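Local coordinates for hypothetical protein PH1109 (Pyrococcus horikoshii, PDB 2D59), which is of unknown function but belongs to the CoA-binding domain family, whose members share a Rossmann-like fold, at residues G29-K33 against Y59-L63. Numbering follows the deposited sequence.
Sequences GASPK and YEEVL
Tyr59 lays its ring over Pro32, joining two loops of a Rossmann-like fold: the loop that leads from strand 24-28 to helix 37-47, and the segment that enters the small antiparallel pair 61-62/65-66. With CG anti to its carbonyl carbon (chi1 -53°), the tyrosine reaches across to the first loop and offers a flat face, where Pro32 CD sits 3.4 Å from the ring centroid, 12° off the normal, a CH-pi contact. Proline suits this place because its CD, bonded to the amide nitrogen, is a slightly polarised C-H donor held rigidly by the ring; the two side chains cross at about a right angle. Ala30 O approaches the same ring obliquely and is hydrogen-bonded by Asn56. The serine hydroxyl serves twice: Ser31 OG accepts the N-H of Lys33 in an ST turn (3.1 Å), and one water links it to the phenol, 2.6 Å from Tyr59 OH. Further on, Val62, a buried beta-branched residue that Met42 of helix 37-47 also touches, faces the loop and divides its methyls. CG2 packs on the small Ala30 methyl, 4.2 Å from CB, an apolar contact between buried residues. CG1, anti to the backbone N (chi1 177°), lies 3.4 Å from Ser31 O.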
ATOM      1  N   GLY A  29      -6.467   0.425   5.445  1.00 22.58           N
ATOM      2  CA  GLY A  29      -7.144   1.677   5.709  1.00 18.16           C
ATOM      3  C   GLY A  29      -8.197   1.928   4.648  1.00 18.72           C
ATOM      4  O   GLY A  29      -8.687   3.048   4.503  1.00 24.23           O
ATOM      5  N   ALA A  30      -8.542   0.877   3.907  1.00 19.31           N
ATOM      6  CA  ALA A  30      -9.544   0.971   2.850  1.00 20.82           C
ATOM      7  C   ALA A  30     -10.830   1.590   3.387  1.00 24.01           C
ATOM      8  O   ALA A  30     -11.216   1.346   4.531  1.00 22.57           O
ATOM      9  CB  ALA A  30      -9.826  -0.410   2.272  1.00 20.25           C
ATOM     10  N   SER A  31     -11.494   2.379   2.549  1.00 19.98           N
ATOM     11  CA  SER A  31     -12.722   3.055   2.950  1.00 22.03           C
ATOM     12  C   SER A  31     -13.717   3.172   1.802  1.00 22.09           C
ATOM     13  O   SER A  31     -13.331   3.365   0.651  1.00 20.93           O
ATOM     14  CB  SER A  31     -12.380   4.452   3.475  1.00 26.63           C
ATOM     15  OG  SER A  31     -13.546   5.228   3.687  1.00 25.55           O
ATOM     16  N   PRO A  32     -15.021   3.045   2.104  1.00 21.58           N
ATOM     17  CA  PRO A  32     -16.064   3.147   1.081  1.00 18.86           C
ATOM     18  C   PRO A  32     -16.372   4.611   0.752  1.00 18.32           C
ATOM     19  O   PRO A  32     -17.109   4.906  -0.187  1.00 21.57           O
ATOM     20  CB  PRO A  32     -17.245   2.432   1.733  1.00 21.37           C
ATOM     21  CG  PRO A  32     -17.087   2.822   3.172  1.00 19.94           C
ATOM     22  CD  PRO A  32     -15.594   2.652   3.405  1.00 20.05           C
ATOM     23  N   LYS A  33     -15.794   5.522   1.533  1.00 19.73           N
ATOM     24  CA  LYS A  33     -16.001   6.954   1.342  1.00 23.05           C
ATOM     25  C   LYS A  33     -15.220   7.463   0.135  1.00 25.14           C
ATOM     26  O   LYS A  33     -13.990   7.503   0.153  1.00 25.08           O
ATOM     27  CB  LYS A  33     -15.569   7.715   2.596  1.00 28.14           C
ATOM     28  CG  LYS A  33     -16.323   7.311   3.853  1.00 32.54           C
ATOM     29  CD  LYS A  33     -15.777   8.038   5.073  1.00 38.27           C
ATOM     30  CE  LYS A  33     -16.483   7.604   6.344  1.00 38.81           C
ATOM     31  NZ  LYS A  33     -15.894   8.259   7.547  1.00 45.11           N
ATOM     32  N   TYR A  59     -14.759  -2.451   7.854  1.00 28.42           N
ATOM     33  CA  TYR A  59     -15.558  -2.729   6.666  1.00 28.62           C
ATOM     34  C   TYR A  59     -15.441  -4.170   6.194  1.00 24.54           C
ATOM     35  O   TYR A  59     -14.410  -4.818   6.379  1.00 29.53           O
ATOM     36  CB  TYR A  59     -15.159  -1.777   5.533  1.00 22.49           C
ATOM     37  CG  TYR A  59     -15.201  -0.322   5.941  1.00 30.07           C
ATOM     38  CD1 TYR A  59     -14.028   0.414   6.097  1.00 27.50           C
ATOM     39  CD2 TYR A  59     -16.416   0.308   6.215  1.00 26.12           C
ATOM     40  CE1 TYR A  59     -14.061   1.740   6.517  1.00 28.28           C
ATOM     41  CE2 TYR A  59     -16.460   1.632   6.636  1.00 24.69           C
ATOM     42  CZ  TYR A  59     -15.279   2.342   6.787  1.00 29.49           C
ATOM     43  OH  TYR A  59     -15.320   3.646   7.215  1.00 30.40           O
ATOM     44  N   GLU A  60     -16.507  -4.669   5.577  1.00 27.64           N
ATOM     45  CA  GLU A  60     -16.529  -6.037   5.084  1.00 27.61           C
ATOM     46  C   GLU A  60     -16.383  -6.060   3.563  1.00 26.11           C
ATOM     47  O   GLU A  60     -16.034  -7.085   2.978  1.00 28.44           O
ATOM     48  CB  GLU A  60     -17.838  -6.716   5.501  1.00 36.60           C
ATOM     49  CG  GLU A  60     -17.830  -8.225   5.356  1.00 43.37           C
ATOM     50  CD  GLU A  60     -19.068  -8.875   5.945  1.00 50.61           C
ATOM     51  OE1 GLU A  60     -19.120 -10.123   5.978  1.00 54.68           O
ATOM     52  OE2 GLU A  60     -19.987  -8.143   6.373  1.00 47.88           O
ATOM     53  N   GLU A  61     -16.648  -4.920   2.934  1.00 26.24           N
ATOM     54  CA  GLU A  61     -16.543  -4.804   1.484  1.00 26.06           C
ATOM     55  C   GLU A  61     -16.286  -3.364   1.056  1.00 23.97           C
ATOM     56  O   GLU A  61     -16.935  -2.436   1.534  1.00 24.83           O
ATOM     57  CB  GLU A  61     -17.829  -5.314   0.831  1.00 24.49           C
ATOM     58  CG  GLU A  61     -17.831  -5.266  -0.687  1.00 32.46           C
ATOM     59  CD  GLU A  61     -19.099  -5.852  -1.281  1.00 35.06           C
ATOM     60  OE1 GLU A  61     -19.227  -5.867  -2.522  1.00 41.73           O
ATOM     61  OE2 GLU A  61     -19.969  -6.302  -0.504  1.00 42.35           O
ATOM     62  N   VAL A  62     -15.326  -3.179   0.154  1.00 21.90           N
ATOM     63  CA  VAL A  62     -15.000  -1.851  -0.345  1.00 17.94           C
ATOM     64  C   VAL A  62     -14.804  -1.937  -1.855  1.00 18.26           C
ATOM     65  O   VAL A  62     -14.052  -2.778  -2.341  1.00 19.00           O
ATOM     66  CB  VAL A  62     -13.710  -1.303   0.313  1.00 21.19           C
ATOM     67  CG1 VAL A  62     -13.347   0.045  -0.284  1.00 19.16           C
ATOM     68  CG2 VAL A  62     -13.918  -1.167   1.822  1.00 20.22           C
ATOM     69  N   LEU A  63     -15.510  -1.079  -2.584  1.00 21.22           N
ATOM     70  CA  LEU A  63     -15.426  -1.036  -4.039  1.00 19.34           C
ATOM     71  C   LEU A  63     -15.589  -2.407  -4.697  1.00 21.42           C
ATOM     72  O   LEU A  63     -14.858  -2.755  -5.624  1.00 20.74           O
ATOM     73  CB  LEU A  63     -14.096  -0.390  -4.455  1.00 20.03           C
ATOM     74  CG  LEU A  63     -14.008   1.092  -4.066  1.00 17.93           C
ATOM     75  CD1 LEU A  63     -12.583   1.618  -4.226  1.00 20.23           C
ATOM     76  CD2 LEU A  63     -14.980   1.881  -4.928  1.00 19.20           C
TER
HETATM   77  O   HOH W   1     -13.478   5.318   6.401  1.00 29.78           O